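Local coordinates for DNA polymerase (PDB 5MDN), which probably catalyses template-directed DNA synthesis, adding deoxyribonucleotides to a growing strand with release of diphosphate, as a family B DNA polymerase, at residues 332-335 / 336-339; 464-468 / 469-473; 635-638 / 639-643; 670-673 / 674-677; 750-753 / 754-758. All blocks are in the same frame, centred on the assembly; numbering follows the deposited sequence.

Interaction 1 (332-335 / 336-339); sequences YVLD and DVRS
Tyr-332 and Asp-336, four residues apart on helix 326-356, match the Tyr-x-x-x-Asp pattern of the Exo III motif in the 3'-5' exonuclease of family B polymerases. Asp-336 OD2 lies over one face of the Tyr-332 ring, offset toward the rim, and its nearest ring atom is CE2, 3.5 Å from OD2. Ring and carboxylate planes stand 71° apart. Tyr-332 turns its CG away from the backbone N (chi1 174°), which carries the ring alongside the next turn. The other carboxylate oxygen, OD1, is salt-bridged to Arg-308, whereas OD2 is near OD2 of Asp-169, a like charge; a bound magnesium ion lies about 5 Å from the Asp-336 side chain. Just before Asp-336 in the chain, Asp-335 O accepts two bonds from Ser-339, one turn on: from OG at 2.8 Å, nearly along the C=O axis, and from N at 3.1 Å, above the carbonyl plane. The hydroxyl thus folds back onto its own helix. On a different flank, Arg-338 NH1 passes Leu-334 CB at 3.7 Å, while Leu-334 and Val-337 lie side by side, CD1 to CG1 4.2 Å. Val-333 and Val-337 rest on strand 186-193, so an apolar flank faces the sheet while Asp-336 is directed to the metal-site residue Asp-169 and to Glu-171, as is typical of the DEDDy-type exonuclease site of the RNase H-like fold.

Interaction 2 (464-468 / 469-473); sequences APTGF and IPAVL
Phe-468 and Val-472, one turn apart at the start of helix 468-486, meet face to methyl. The helix is consistent with the first of the two antiparallel fingers helices of family B polymerases. Val-472 CG2 stands over one face of the Phe-468 ring in a CH-pi contact, 4.2 Å from the ring centroid and 26° off its normal. The methyl sits toward one side of the ring, and CE1 is the nearest ring carbon to CG2, at 3.8 Å. Phe-468 sends CG opposite its backbone N (chi1 174°), so the ring swings forward along the helix and can receive Val-472. Ile-469 CD1 comes in on the same side of the ring plane, displaced beyond the rim, 3.9 Å from Phe-468 CD2. Two aliphatic branches thus meet the ring from one side, Val-472 over the face and Ile-469 toward the rim. Trp-525 also meets the ring, planes about 35° apart, and Ala-382 of helix 370-384 lies against it. Val-472 and Ile-469 both continue onto Leu-378 of that helix, which joins the start of the fingers helix to its neighbour. Gly-467 occupies the N-cap position, and its O accepts the first helical bond, from Ala-471 N at 3.1 Å. First-turn amides, lacking an earlier helical acceptor, find side-chain acceptors: Phe-468 N bonds Asp-437 OD2 and Ile-469 N bonds Ser-435 OG. Pro-470, which has no N-H to place, fits the first turn without loss, its CD 3.5 Å from Gly-467 O. The next helical bond runs from Val-472 N to Phe-468 O, 3.1 Å.

Interaction 3 (635-638 / 639-643); sequences LNVV and ELILK
Val-638 sets CG1 opposite its backbone N (chi1 167°), and Leu-642 sets CG opposite its carbonyl carbon (chi1 -73°); the two torsions bring Val-638 CG1 and Leu-642 CD1 to 3.7 Å. Both residues lie on helix 628-643, consistent with the thumb of a family B polymerase. The pair runs side by side in the same direction, one turn apart, and together they press on Ala-606 of strand 605-609. A second such pair, one residue earlier, lies on the adjoining flank: Val-637 CG1 touches Ile-641 CD1 at 3.8 Å, again with both side chains pointing the same way. Ile-641 also packs on Val-654 of helix 647-666, while Ile-758 is shared by Val-637, Val-638 and Ile-641. Beneath them the backbone closes regular helical bonds, Ile-641 N to Val-637 O and Leu-642 N to Val-638 O, each 2.9 Å. Leu-640 turns to Arg-653 and Tyr-657, placing a third branch against helix 647-666. Glu-639 is extended beyond CG on a more open side, where its carboxylate can meet the extended Lys-643 one turn later. Lys-643 NZ forms a salt bridge with Glu-639 OE2 at 2.7 Å, the oxygen offering its anti lone pair.

Interaction 4 (670-673 / 674-677); sequences FDLD and DLII
Leu-672 O receives the shortest sound bond of this tight turn, from Leu-675 N at 2.8 Å. The donor sits above the carbonyl plane, 49° out of it, in a bond that spans three residues. Asp-674 N bonds Asp-671 O in the same manner at 3.2 Å, and a weak third bond runs from Ile-676 N to Asp-673 O, so three successive i to i+3 bonds wind the chain. Around this turn Phe-670 and Leu-675 make the main side-chain contact. Leu-675 CD1 stands over one face of the Phe-670 ring, 3.7 Å from its centroid, in a CH-pi contact offset toward the rim at CE1. The side chains cross at about a right angle. Phe-670 takes the rarer torsion with CG between backbone N and carbonyl carbon (chi1 54°), which turns the ring forward over the turn. Leu-672 adds lighter contacts, its CD1 4.4 Å from Leu-675 CD1 and its CG 4.3 Å from Ile-676 CD1. On the outer side, Asp-671 OD2 and Asp-674 OD2 stand 4.5 Å apart, a mild repulsion that solvent probably screens. Phe-670 leans on Arg-664 and Leu-665 of helix 647-666 and Leu-675 on Tyr-746 of helix 743-756, while Ile-676 packs on Val-717 of strand 716-718, so the turn bridges two helices and a strand.

Interaction 5 (750-753 / 754-758); sequences QVIP and AALRI
Ile-752 and Leu-756 make the apolar part of this contact on helix 743-756, one of the C-terminal helices that probably belong to the thumb. They lie side by side and point the same way, with Ile-752 CG2 3.6 Å from Leu-756 CD1 and 3.7 Å from Leu-756 CG. Leu-756 holds CG opposite its carbonyl carbon (chi1 -68°), which tips its branch back along the helix toward Ile-752. Ile-752 goes on to Val-658 of helix 647-666, as does the small Ala-755, while Leu-756 packs on Val-764. The methyl of Ala-754 faces another way, onto Trp-626. Backbone hydrogen bonds form the second group. Leu-756 N bonds Ile-752 O at 2.7 Å; Ala-754 N also bonds Gln-750 O, though at a modelled length of 2.5 Å that is doubtful. Between them Ala-755 N reaches Val-751 O only weakly, at 3.4 Å. Arg-757 N also bonds Pro-753 O weakly, with an N-H...O angle of 121°. Ile-758 N then turns to Ala-755 O at 3.1 Å, a three-residue return. The N of Gln-750 and that of Pro-753, the latter with no hydrogen, make no bond to the turn before, and the helix is kinked there. Charge enters at Arg-757, whose chain is extended from CG to NE and leads away from the preceding turn; the residue touches Gln-634 and Phe-619. The chemistry thus implies a turn bonded unevenly along the backbone, with aliphatic side chains packed on helix 647-666 and on loop residues Trp-626 and Val-764.

How the interactions relate
Interactions 3 and 5 touch directly: Ile-641 CD1 meets Ile-758 CG2 at 3.6 Å, and Val-637 CG2 meets Ala-755 CB at 4.1 Å, which joins helix 628-643 to the end of helix 743-756 and the residues just after it. Interaction 4 is near but does not touch, its nearest atoms about 7 Å from those of interaction 5, and is linked through helix 743-756. Interaction 1 is separate, at the exonuclease magnesium site with Asp-169, its nearest atoms about 12 Å from those of interaction 4. Interaction 2, in the probable fingers, stands alone on the opposite side of the chain's centre from interaction 1, with centres about 48 Å apart. Interactions 2 to 5 lie away from the annotated metal sites.

Interaction 1 (332-335 / 336-339)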
loop_
_atom_site.group_PDB
_atom_site.type_symbol
_atom_site.label_atom_id
_atom_site.label_comp_id
_atom_site.label_asym_id
_atom_site.label_seq_id
_atom_site.Cartn_x
_atom_site.Cartn_y
_atom_site.Cartn_z
ATOM N N TYR A 332 26.663 3.031 -4.531
ATOM C CA TYR A 332 25.267 3.309 -4.845
ATOM C C TYR A 332 24.388 2.122 -4.463
ATOM O O TYR A 332 23.317 2.292 -3.868
ATOM C CB TYR A 332 25.125 3.638 -6.332
ATOM C CG TYR A 332 23.698 3.804 -6.814
ATOM C CD1 TYR A 332 22.984 4.968 -6.554
ATOM C CD2 TYR A 332 23.071 2.800 -7.542
ATOM C CE1 TYR A 332 21.680 5.119 -6.997
ATOM C CE2 TYR A 332 21.772 2.944 -7.988
ATOM C CZ TYR A 332 21.081 4.106 -7.713
ATOM O OH TYR A 332 19.787 4.257 -8.154
ATOM N N VAL A 333 24.826 0.911 -4.809
ATOM C CA VAL A 333 24.068 -0.288 -4.469
ATOM C C VAL A 333 24.054 -0.506 -2.957
ATOM O O VAL A 333 23.030 -0.906 -2.388
ATOM C CB VAL A 333 24.641 -1.500 -5.226
ATOM C CG1 VAL A 333 24.103 -2.791 -4.663
ATOM C CG2 VAL A 333 24.330 -1.393 -6.707
ATOM N N LEU A 334 25.177 -0.239 -2.280
ATOM C CA LEU A 334 25.211 -0.402 -0.827
ATOM C C LEU A 334 24.317 0.615 -0.129
ATOM O O LEU A 334 23.628 0.279 0.841
ATOM C CB LEU A 334 26.640 -0.290 -0.291
ATOM C CG LEU A 334 27.553 -1.521 -0.275
ATOM C CD1 LEU A 334 26.848 -2.703 0.378
ATOM C CD2 LEU A 334 28.055 -1.887 -1.654
ATOM N N ASP A 335 24.315 1.863 -0.602
ATOM C CA ASP A 335 23.427 2.861 -0.018
ATOM C C ASP A 335 21.963 2.513 -0.252
ATOM O O ASP A 335 21.102 2.875 0.558
ATOM C CB ASP A 335 23.751 4.246 -0.577
ATOM C CG ASP A 335 25.046 4.808 -0.023
ATOM O OD1 ASP A 335 25.460 4.375 1.074
ATOM O OD2 ASP A 335 25.651 5.684 -0.679
ATOM N N ASP A 336 21.658 1.823 -1.353
ATOM C CA ASP A 336 20.302 1.328 -1.569
ATOM C C ASP A 336 19.913 0.307 -0.505
ATOM O O ASP A 336 18.898 0.461 0.182
ATOM C CB ASP A 336 20.181 0.721 -2.968
ATOM C CG ASP A 336 19.978 1.767 -4.047
ATOM O OD1 ASP A 336 19.522 2.880 -3.719
ATOM O OD2 ASP A 336 20.266 1.473 -5.226
ATOM N N VAL A 337 20.715 -0.753 -0.360
ATOM C CA VAL A 337 20.355 -1.837 0.552
ATOM C C VAL A 337 20.439 -1.384 2.007
ATOM O O VAL A 337 19.668 -1.854 2.853
ATOM C CB VAL A 337 21.229 -3.078 0.283
ATOM C CG1 VAL A 337 22.673 -2.847 0.720
ATOM C CG2 VAL A 337 20.644 -4.304 0.970
ATOM N N ARG A 338 21.358 -0.468 2.330
ATOM C CA ARG A 338 21.407 0.067 3.687
ATOM C C ARG A 338 20.171 0.904 3.991
ATOM O O ARG A 338 19.651 0.868 5.112
ATOM C CB ARG A 338 22.682 0.883 3.894
ATOM C CG ARG A 338 23.900 0.032 4.226
ATOM C CD ARG A 338 25.191 0.651 3.711
ATOM N NE ARG A 338 26.336 0.290 4.545
ATOM C CZ ARG A 338 27.603 0.403 4.164
ATOM N NH1 ARG A 338 27.896 0.862 2.954
ATOM N NH2 ARG A 338 28.580 0.051 4.990
ATOM N N SER A 339 19.693 1.673 3.009
ATOM C CA SER A 339 18.436 2.394 3.183
ATOM C C SER A 339 17.256 1.433 3.280
ATOM O O SER A 339 16.329 1.657 4.068
ATOM C CB SER A 339 18.236 3.379 2.033
ATOM O OG SER A 339 19.225 4.393 2.051
#

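Interaction 2 (464-468 / 469-473)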
loop_
_atom_site.group_PDB
_atom_site.type_symbol
_atom_site.label_atom_id
_atom_site.label_comp_id
_atom_site.label_asym_id
_atom_site.label_seq_id
_atom_site.Cartn_x
_atom_site.Cartn_y
_atom_site.Cartn_z
ATOM N N ALA A 464 -31.786 -0.146 18.109
ATOM C CA ALA A 464 -32.037 -1.532 18.505
ATOM C C ALA A 464 -30.938 -2.379 19.016
ATOM O O ALA A 464 -30.430 -2.147 20.077
ATOM C CB ALA A 464 -32.813 -2.226 17.386
ATOM N N PRO A 465 -30.653 -3.436 18.296
ATOM C CA PRO A 465 -29.586 -4.370 18.539
ATOM C C PRO A 465 -28.460 -3.821 17.707
ATOM O O PRO A 465 -28.632 -3.600 16.550
ATOM C CB PRO A 465 -30.125 -5.618 17.916
ATOM C CG PRO A 465 -30.932 -5.126 16.790
ATOM C CD PRO A 465 -31.548 -3.856 17.229
ATOM N N THR A 466 -27.304 -3.630 18.293
ATOM C CA THR A 466 -26.162 -3.079 17.618
ATOM C C THR A 466 -25.847 -3.718 16.289
ATOM O O THR A 466 -25.904 -4.890 16.130
ATOM C CB THR A 466 -24.927 -3.118 18.509
ATOM O OG1 THR A 466 -24.445 -4.424 18.507
ATOM C CG2 THR A 466 -25.261 -2.875 19.873
ATOM N N GLY A 467 -25.564 -2.910 15.309
ATOM C CA GLY A 467 -25.288 -3.384 13.988
ATOM C C GLY A 467 -23.966 -4.041 13.857
ATOM O O GLY A 467 -23.167 -4.006 14.706
ATOM N N PHE A 468 -23.720 -4.615 12.724
ATOM C CA PHE A 468 -22.481 -5.353 12.499
ATOM C C PHE A 468 -21.271 -4.427 12.528
ATOM O O PHE A 468 -20.315 -4.664 13.275
ATOM C CB PHE A 468 -22.551 -6.108 11.172
ATOM C CG PHE A 468 -21.264 -6.782 10.792
ATOM C CD1 PHE A 468 -20.659 -7.684 11.650
ATOM C CD2 PHE A 468 -20.658 -6.511 9.576
ATOM C CE1 PHE A 468 -19.472 -8.304 11.305
ATOM C CE2 PHE A 468 -19.471 -7.127 9.224
ATOM C CZ PHE A 468 -18.878 -8.024 10.089
ATOM N N ILE A 469 -21.293 -3.367 11.713
ATOM C CA ILE A 469 -20.150 -2.450 11.670
ATOM C C ILE A 469 -19.931 -1.753 13.002
ATOM O O ILE A 469 -18.773 -1.662 13.441
ATOM C CB ILE A 469 -20.300 -1.473 10.491
ATOM C CG1 ILE A 469 -20.327 -2.239 9.168
ATOM C CG2 ILE A 469 -19.166 -0.457 10.493
ATOM C CD1 ILE A 469 -19.077 -3.052 8.910
ATOM N N PRO A 470 -20.952 -1.235 13.699
ATOM C CA PRO A 470 -20.686 -0.692 15.041
ATOM C C PRO A 470 -20.092 -1.712 15.996
ATOM O O PRO A 470 -19.155 -1.385 16.733
ATOM C CB PRO A 470 -22.068 -0.214 15.503
ATOM C CG PRO A 470 -22.786 0.101 14.247
ATOM C CD PRO A 470 -22.328 -0.931 13.259
ATOM N N ALA A 471 -20.588 -2.952 15.980
ATOM C CA ALA A 471 -20.054 -3.975 16.875
ATOM C C ALA A 471 -18.565 -4.206 16.634
ATOM O O ALA A 471 -17.807 -4.444 17.581
ATOM C CB ALA A 471 -20.834 -5.280 16.708
ATOM N N VAL A 472 -18.131 -4.145 15.372
ATOM C CA VAL A 472 -16.718 -4.347 15.054
ATOM C C VAL A 472 -15.883 -3.178 15.561
ATOM O O VAL A 472 -14.828 -3.367 16.181
ATOM C CB VAL A 472 -16.536 -4.551 13.540
ATOM C CG1 VAL A 472 -15.060 -4.585 13.184
ATOM C CG2 VAL A 472 -17.231 -5.826 13.094
ATOM N N LEU A 473 -16.343 -1.952 15.304
ATOM C CA LEU A 473 -15.620 -0.778 15.776
ATOM C C LEU A 473 -15.552 -0.754 17.296
ATOM O O LEU A 473 -14.511 -0.416 17.870
ATOM C CB LEU A 473 -16.296 0.489 15.262
ATOM C CG LEU A 473 -16.308 0.632 13.744
ATOM C CD1 LEU A 473 -17.310 1.692 13.310
ATOM C CD2 LEU A 473 -14.917 0.952 13.236
#

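Interaction 3 (635-638 / 639-643)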
loop_
_atom_site.group_PDB
_atom_site.type_symbol
_atom_site.label_atom_id
_atom_site.label_comp_id
_atom_site.label_asym_id
_atom_site.label_seq_id
_atom_site.Cartn_x
_atom_site.Cartn_y
_atom_site.Cartn_z
ATOM N N LEU A 635 10.341 21.762 -7.542
ATOM C CA LEU A 635 10.966 21.928 -6.236
ATOM C C LEU A 635 11.816 23.195 -6.276
ATOM O O LEU A 635 11.784 23.929 -7.268
ATOM C CB LEU A 635 11.804 20.696 -5.868
ATOM C CG LEU A 635 11.084 19.497 -5.232
ATOM C CD1 LEU A 635 10.040 18.903 -6.175
ATOM C CD2 LEU A 635 12.083 18.427 -4.823
ATOM N N ASN A 636 12.561 23.487 -5.210
ATOM C CA ASN A 636 13.314 24.738 -5.125
ATOM C C ASN A 636 12.360 25.930 -5.123
ATOM O O ASN A 636 12.315 26.686 -4.148
ATOM C CB ASN A 636 14.328 24.866 -6.271
ATOM C CG ASN A 636 15.693 24.316 -5.913
ATOM O OD1 ASN A 636 16.543 25.027 -5.377
ATOM N ND2 ASN A 636 15.914 23.043 -6.219
ATOM N N VAL A 637 11.595 26.104 -6.210
ATOM C CA VAL A 637 10.557 27.138 -6.250
ATOM C C VAL A 637 9.608 26.980 -5.069
ATOM O O VAL A 637 9.326 27.938 -4.340
ATOM C CB VAL A 637 9.800 27.097 -7.591
ATOM C CG1 VAL A 637 8.437 27.767 -7.456
ATOM C CG2 VAL A 637 10.613 27.789 -8.675
ATOM N N VAL A 638 9.094 25.763 -4.867
ATOM C CA VAL A 638 8.277 25.492 -3.688
ATOM C C VAL A 638 9.079 25.756 -2.420
ATOM O O VAL A 638 8.585 26.378 -1.472
ATOM C CB VAL A 638 7.733 24.052 -3.735
ATOM C CG1 VAL A 638 7.159 23.658 -2.388
ATOM C CG2 VAL A 638 6.677 23.918 -4.824
ATOM N N GLU A 639 10.331 25.293 -2.387
ATOM C CA GLU A 639 11.166 25.489 -1.206
ATOM C C GLU A 639 11.547 26.952 -1.012
ATOM O O GLU A 639 11.713 27.398 0.128
ATOM C CB GLU A 639 12.416 24.615 -1.301
ATOM C CG GLU A 639 13.206 24.520 -0.008
ATOM C CD GLU A 639 14.102 23.298 0.037
ATOM O OE1 GLU A 639 14.052 22.486 -0.912
ATOM O OE2 GLU A 639 14.857 23.151 1.021
ATOM N N LEU A 640 11.689 27.714 -2.100
ATOM C CA LEU A 640 11.970 29.140 -1.961
ATOM C C LEU A 640 10.758 29.888 -1.420
ATOM O O LEU A 640 10.898 30.776 -0.570
ATOM C CB LEU A 640 12.404 29.732 -3.302
ATOM C CG LEU A 640 13.825 29.439 -3.789
ATOM C CD1 LEU A 640 13.964 29.819 -5.253
ATOM C CD2 LEU A 640 14.849 30.175 -2.943
ATOM N N ILE A 641 9.563 29.548 -1.906
ATOM C CA ILE A 641 8.350 30.219 -1.446
ATOM C C ILE A 641 8.067 29.878 0.012
ATOM O O ILE A 641 7.690 30.748 0.806
ATOM C CB ILE A 641 7.165 29.857 -2.360
ATOM C CG1 ILE A 641 7.387 30.428 -3.761
ATOM C CG2 ILE A 641 5.858 30.371 -1.780
ATOM C CD1 ILE A 641 6.549 29.777 -4.831
ATOM N N LEU A 642 8.258 28.612 0.394
ATOM C CA LEU A 642 7.948 28.190 1.756
ATOM C C LEU A 642 8.928 28.753 2.776
ATOM O O LEU A 642 8.571 28.885 3.952
ATOM C CB LEU A 642 7.930 26.662 1.849
ATOM C CG LEU A 642 6.744 25.947 1.202
ATOM C CD1 LEU A 642 6.962 24.443 1.210
ATOM C CD2 LEU A 642 5.453 26.315 1.911
ATOM N N LYS A 643 10.148 29.086 2.362
ATOM C CA LYS A 643 11.149 29.629 3.269
ATOM C C LYS A 643 11.205 31.150 3.253
ATOM O O LYS A 643 11.962 31.735 4.034
ATOM C CB LYS A 643 12.531 29.055 2.938
ATOM C CG LYS A 643 12.663 27.570 3.223
ATOM C CD LYS A 643 14.088 27.077 3.028
ATOM C CE LYS A 643 14.171 25.577 3.260
ATOM N NZ LYS A 643 15.476 25.012 2.824
#

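Interaction 4 (670-673 / 674-677)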
loop_
_atom_site.group_PDB
_atom_site.type_symbol
_atom_site.label_atom_id
_atom_site.label_comp_id
_atom_site.label_asym_id
_atom_site.label_seq_id
_atom_site.Cartn_x
_atom_site.Cartn_y
_atom_site.Cartn_z
ATOM N N PHE A 670 24.613 23.017 -18.727
ATOM C CA PHE A 670 23.743 21.995 -18.173
ATOM C C PHE A 670 24.411 20.624 -18.213
ATOM O O PHE A 670 25.324 20.367 -19.002
ATOM C CB PHE A 670 22.420 21.959 -18.938
ATOM C CG PHE A 670 22.583 21.802 -20.422
ATOM C CD1 PHE A 670 22.803 20.553 -20.983
ATOM C CD2 PHE A 670 22.536 22.905 -21.255
ATOM C CE1 PHE A 670 22.962 20.410 -22.347
ATOM C CE2 PHE A 670 22.695 22.769 -22.619
ATOM C CZ PHE A 670 22.908 21.519 -23.166
ATOM N N ASP A 671 23.944 19.744 -17.334
ATOM C CA ASP A 671 24.205 18.321 -17.464
ATOM C C ASP A 671 23.101 17.736 -18.332
ATOM O O ASP A 671 21.922 18.044 -18.132
ATOM C CB ASP A 671 24.247 17.635 -16.097
ATOM C CG ASP A 671 24.609 16.163 -16.193
ATOM O OD1 ASP A 671 24.946 15.695 -17.300
ATOM O OD2 ASP A 671 24.557 15.471 -15.153
ATOM N N LEU A 672 23.484 16.902 -19.301
ATOM C CA LEU A 672 22.510 16.433 -20.279
ATOM C C LEU A 672 21.439 15.561 -19.637
ATOM O O LEU A 672 20.278 15.615 -20.056
ATOM C CB LEU A 672 23.213 15.672 -21.401
ATOM C CG LEU A 672 22.356 15.356 -22.628
ATOM C CD1 LEU A 672 22.069 16.623 -23.416
ATOM C CD2 LEU A 672 23.033 14.316 -23.508
ATOM N N ASP A 673 21.801 14.786 -18.609
ATOM C CA ASP A 673 20.842 13.907 -17.939
ATOM C C ASP A 673 19.589 14.656 -17.504
ATOM O O ASP A 673 18.481 14.108 -17.546
ATOM C CB ASP A 673 21.504 13.235 -16.736
ATOM C CG ASP A 673 22.623 12.295 -17.136
ATOM O OD1 ASP A 673 22.541 11.703 -18.233
ATOM O OD2 ASP A 673 23.583 12.147 -16.353
ATOM N N ASP A 674 19.744 15.910 -17.075
ATOM C CA ASP A 674 18.601 16.681 -16.601
ATOM C C ASP A 674 17.642 17.062 -17.724
ATOM O O ASP A 674 16.513 17.477 -17.441
ATOM C CB ASP A 674 19.086 17.937 -15.877
ATOM C CG ASP A 674 20.000 17.619 -14.709
ATOM O OD1 ASP A 674 19.660 16.719 -13.912
ATOM O OD2 ASP A 674 21.061 18.269 -14.589
ATOM N N LEU A 675 18.062 16.943 -18.984
ATOM C CA LEU A 675 17.227 17.332 -20.113
ATOM C C LEU A 675 16.421 16.182 -20.709
ATOM O O LEU A 675 15.562 16.431 -21.562
ATOM C CB LEU A 675 18.089 17.970 -21.208
ATOM C CG LEU A 675 18.886 19.217 -20.813
ATOM C CD1 LEU A 675 19.464 19.892 -22.046
ATOM C CD2 LEU A 675 18.025 20.189 -20.020
ATOM N N ILE A 676 16.672 14.936 -20.295
ATOM C CA ILE A 676 15.953 13.796 -20.858
ATOM C C ILE A 676 14.510 13.789 -20.371
ATOM O O ILE A 676 14.224 14.053 -19.194
ATOM C CB ILE A 676 16.668 12.475 -20.520
ATOM C CG1 ILE A 676 17.888 12.263 -21.422
ATOM C CG2 ILE A 676 15.724 11.286 -20.632
ATOM C CD1 ILE A 676 19.121 13.004 -21.029
ATOM N N ILE A 677 13.589 13.487 -21.285
ATOM C CA ILE A 677 12.162 13.387 -21.002
ATOM C C ILE A 677 11.749 11.929 -21.168
ATOM O O ILE A 677 11.903 11.355 -22.252
ATOM C CB ILE A 677 11.343 14.302 -21.926
ATOM C CG1 ILE A 677 11.882 15.736 -21.869
ATOM C CG2 ILE A 677 9.873 14.266 -21.550
ATOM C CD1 ILE A 677 11.304 16.650 -22.924
#

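Interaction 5 (750-753 / 754-758)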
loop_
_atom_site.group_PDB
_atom_site.type_symbol
_atom_site.label_atom_id
_atom_site.label_comp_id
_atom_site.label_asym_id
_atom_site.label_seq_id
_atom_site.Cartn_x
_atom_site.Cartn_y
_atom_site.Cartn_z
ATOM N N GLN A 750 8.485 24.508 -20.527
ATOM C CA GLN A 750 8.449 23.761 -19.267
ATOM C C GLN A 750 9.132 24.436 -18.080
ATOM O O GLN A 750 8.526 24.503 -17.006
ATOM C CB GLN A 750 8.952 22.326 -19.413
ATOM C CG GLN A 750 7.769 21.439 -19.723
ATOM C CD GLN A 750 6.531 21.895 -18.933
ATOM O OE1 GLN A 750 6.559 21.998 -17.703
ATOM N NE2 GLN A 750 5.451 22.200 -19.647
ATOM N N VAL A 751 10.366 24.925 -18.223
ATOM C CA VAL A 751 11.044 25.484 -17.053
ATOM C C VAL A 751 10.258 26.674 -16.511
ATOM O O VAL A 751 10.128 26.847 -15.293
ATOM C CB VAL A 751 12.500 25.860 -17.389
ATOM C CG1 VAL A 751 13.085 26.758 -16.310
ATOM C CG2 VAL A 751 13.352 24.607 -17.513
ATOM N N ILE A 752 9.709 27.501 -17.396
ATOM C CA ILE A 752 8.825 28.581 -16.959
ATOM C C ILE A 752 7.483 27.987 -16.518
ATOM O O ILE A 752 7.034 28.290 -15.403
ATOM C CB ILE A 752 8.666 29.664 -18.044
ATOM C CG1 ILE A 752 9.694 30.782 -17.855
ATOM C CG2 ILE A 752 7.267 30.269 -18.021
ATOM C CD1 ILE A 752 11.136 30.321 -17.848
ATOM N N PRO A 753 6.801 27.152 -17.324
ATOM C CA PRO A 753 5.519 26.585 -16.855
ATOM C C PRO A 753 5.618 25.766 -15.577
ATOM O O PRO A 753 4.648 25.734 -14.809
ATOM C CB PRO A 753 5.063 25.724 -18.041
ATOM C CG PRO A 753 5.672 26.371 -19.207
ATOM C CD PRO A 753 7.013 26.849 -18.753
ATOM N N ALA A 754 6.743 25.092 -15.323
ATOM C CA ALA A 754 6.877 24.369 -14.062
ATOM C C ALA A 754 6.889 25.336 -12.887
ATOM O O ALA A 754 6.238 25.092 -11.864
ATOM C CB ALA A 754 8.140 23.509 -14.066
ATOM N N ALA A 755 7.625 26.442 -13.017
ATOM C CA ALA A 755 7.559 27.493 -12.011
ATOM C C ALA A 755 6.198 28.173 -12.011
ATOM O O ALA A 755 5.723 28.608 -10.956
ATOM C CB ALA A 755 8.668 28.519 -12.248
ATOM N N LEU A 756 5.560 28.280 -13.181
ATOM C CA LEU A 756 4.229 28.869 -13.262
ATOM C C LEU A 756 3.131 27.953 -12.742
ATOM O O LEU A 756 1.998 28.415 -12.581
ATOM C CB LEU A 756 3.903 29.270 -14.702
ATOM C CG LEU A 756 4.693 30.425 -15.313
ATOM C CD1 LEU A 756 3.989 30.908 -16.565
ATOM C CD2 LEU A 756 4.866 31.559 -14.314
ATOM N N ARG A 757 3.413 26.673 -12.491
ATOM C CA ARG A 757 2.407 25.886 -11.793
ATOM C C ARG A 757 2.295 26.293 -10.331
ATOM O O ARG A 757 1.316 25.930 -9.668
ATOM C CB ARG A 757 2.692 24.388 -11.909
ATOM C CG ARG A 757 1.450 23.549 -11.639
ATOM C CD ARG A 757 1.694 22.052 -11.647
ATOM N NE ARG A 757 0.468 21.349 -11.277
ATOM C CZ ARG A 757 0.332 20.029 -11.234
ATOM N NH1 ARG A 757 1.355 19.240 -11.535
ATOM N NH2 ARG A 757 -0.833 19.497 -10.889
ATOM N N ILE A 758 3.260 27.057 -9.826
ATOM C CA ILE A 758 3.094 27.763 -8.566
ATOM C C ILE A 758 3.175 29.246 -8.891
ATOM O O ILE A 758 4.160 29.920 -8.571
ATOM C CB ILE A 758 4.140 27.355 -7.512
ATOM C CG1 ILE A 758 4.203 25.833 -7.379
ATOM C CG2 ILE A 758 3.789 27.966 -6.175
ATOM C CD1 ILE A 758 5.294 25.191 -8.199
#